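Local coordinates for SnoaL-like domain-containing protein (PDB 3DXO) that is of unknown function but belongs to the SnoaL-like family of the NTF2 clan and is tentatively classed as an isomerase, at residues Q10-A15 and G107-V112. Residues are numbered along the deposited sequence; the frame is centred on the assembly and turned at random.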
# COMPACT_ATOMS: atom_id res chain seq x y z
N GLN B 10 -14.85 1.63 -5.58
CA GLN B 10 -15.77 2.18 -6.59
C GLN B 10 -15.96 3.66 -6.50
O GLN B 10 -15.98 4.29 -7.52
CB GLN B 10 -17.13 1.52 -6.52
CG GLN B 10 -17.10 0.08 -6.96
CD GLN B 10 -18.34 -0.65 -6.59
OE1 GLN B 10 -19.05 -0.26 -5.67
NE2 GLN B 10 -18.63 -1.72 -7.30
N THR B 11 -16.13 4.18 -5.29
CA THR B 11 -16.29 5.63 -5.06
C THR B 11 -15.02 6.36 -5.49
O THR B 11 -15.08 7.43 -6.09
CB THR B 11 -16.55 5.92 -3.56
OG1 THR B 11 -17.79 5.34 -3.16
CG2 THR B 11 -16.58 7.41 -3.29
N TYR B 12 -13.87 5.77 -5.17
CA TYR B 12 -12.60 6.36 -5.55
C TYR B 12 -12.49 6.44 -7.09
O TYR B 12 -12.26 7.53 -7.64
CB TYR B 12 -11.44 5.56 -4.93
CG TYR B 12 -10.07 5.99 -5.39
CD1 TYR B 12 -9.53 5.45 -6.54
CD2 TYR B 12 -9.32 6.93 -4.69
CE1 TYR B 12 -8.29 5.83 -6.98
CE2 TYR B 12 -8.08 7.33 -5.13
CZ TYR B 12 -7.57 6.76 -6.28
OH TYR B 12 -6.32 7.11 -6.76
N LEU B 13 -12.68 5.31 -7.78
CA LEU B 13 -12.56 5.28 -9.24
C LEU B 13 -13.62 6.13 -9.95
O LEU B 13 -13.36 6.69 -11.02
CB LEU B 13 -12.60 3.83 -9.76
CG LEU B 13 -11.36 2.95 -9.48
CD1 LEU B 13 -11.56 1.49 -9.97
CD2 LEU B 13 -10.08 3.54 -10.08
N ALA B 14 -14.81 6.24 -9.35
CA ALA B 14 -15.90 7.06 -9.91
C ALA B 14 -15.45 8.52 -10.07
O ALA B 14 -15.78 9.18 -11.07
CB ALA B 14 -17.10 7.00 -9.03
N ALA B 15 -14.69 9.01 -9.09
CA ALA B 15 -14.17 10.35 -9.13
C ALA B 15 -13.17 10.45 -10.27
O ALA B 15 -13.21 11.42 -10.98
CB ALA B 15 -13.52 10.73 -7.80
N GLY B 107 -15.39 8.34 8.10
CA GLY B 107 -15.63 7.67 6.83
C GLY B 107 -15.11 8.30 5.55
O GLY B 107 -15.38 7.78 4.47
N ARG B 108 -14.35 9.39 5.62
CA ARG B 108 -13.89 10.08 4.39
C ARG B 108 -12.42 9.84 4.13
O ARG B 108 -11.65 9.68 5.08
CB ARG B 108 -14.24 11.57 4.47
CG ARG B 108 -15.76 11.77 4.43
CD ARG B 108 -16.26 13.11 4.95
NE ARG B 108 -15.80 14.25 4.16
CZ ARG B 108 -16.22 15.51 4.33
NH1 ARG B 108 -17.13 15.80 5.26
NH2 ARG B 108 -15.75 16.49 3.58
N ILE B 109 -12.04 9.82 2.85
CA ILE B 109 -10.65 9.51 2.45
C ILE B 109 -9.64 10.58 2.90
O ILE B 109 -9.71 11.73 2.49
CB ILE B 109 -10.51 9.30 0.90
CG1 ILE B 109 -11.47 8.19 0.42
CG2 ILE B 109 -9.08 8.96 0.54
CD1 ILE B 109 -11.43 7.90 -1.06
N ASP B 110 -8.71 10.19 3.76
CA ASP B 110 -7.69 11.13 4.28
C ASP B 110 -6.27 10.86 3.76
O ASP B 110 -5.38 11.69 3.92
CB ASP B 110 -7.67 11.16 5.83
CG ASP B 110 -7.25 9.84 6.46
OD1 ASP B 110 -6.86 8.89 5.77
OD2 ASP B 110 -7.31 9.76 7.69
N ASN B 111 -6.06 9.72 3.12
CA ASN B 111 -4.71 9.41 2.66
C ASN B 111 -4.69 8.36 1.55
O ASN B 111 -5.35 7.33 1.67
CB ASN B 111 -3.88 8.91 3.85
CG ASN B 111 -2.39 9.18 3.67
OD1 ASN B 111 -2.01 10.22 3.10
ND2 ASN B 111 -1.54 8.28 4.16
N VAL B 112 -3.99 8.63 0.46
CA VAL B 112 -3.88 7.64 -0.62
C VAL B 112 -2.45 7.54 -1.14
O VAL B 112 -1.81 8.55 -1.41
CB VAL B 112 -4.78 7.96 -1.80
CG1 VAL B 112 -4.48 6.98 -2.95
CG2 VAL B 112 -6.26 7.90 -1.38
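One aromatic ring of the first helix packs against two aliphatic side chains of the last strand: Tyr-12, from helix 3-17, meets Ile-109 and Val-112 at the start of strand 109-117, in the buried interior of the chain. The contact is purely apolar and light, burying 127 Å² in all, and the two backbones stay well apart, with the CA atoms of Tyr-12 and Ile-109 separated by 8.8 Å. Side chains from both sides bridge the gap. CG of the tyrosine lies trans to the backbone N (chi1 173°), which carries the ring off the helix toward the strand. Both contacts with the strand fall on the CD2-CE2 side of the ring. Near the root of the side chain, CD1 of Ile-109 comes up to the ring edge close to its plane, 4.3 Å from CD2 of Tyr-12; the isoleucine reaches it with an extended chain, chi2 being 180°. Farther out, the methyl CG2 of Val-112 approaches obliquely, 4.2 Å from CE2 of Tyr-12. The classic beta bulge at Asp-110 and Asn-111, both facing Ser-102 of strand 93-103, adds one residue to the strand, consistent with Ile-109 and Val-112, three positions apart, both pointing toward the helix. Trp-16 and Phe-82 also meet the tyrosine ring, while its OH makes a weak hydrogen bond to a di(hydroxyethyl)ether molecule, probably from the crystallisation liquor. The first helix packed against a curved mixed sheet is characteristic of the NTF2-like alpha+beta cone fold, and the bound ether is consistent with Tyr-12 bordering the interior pocket common in that fold.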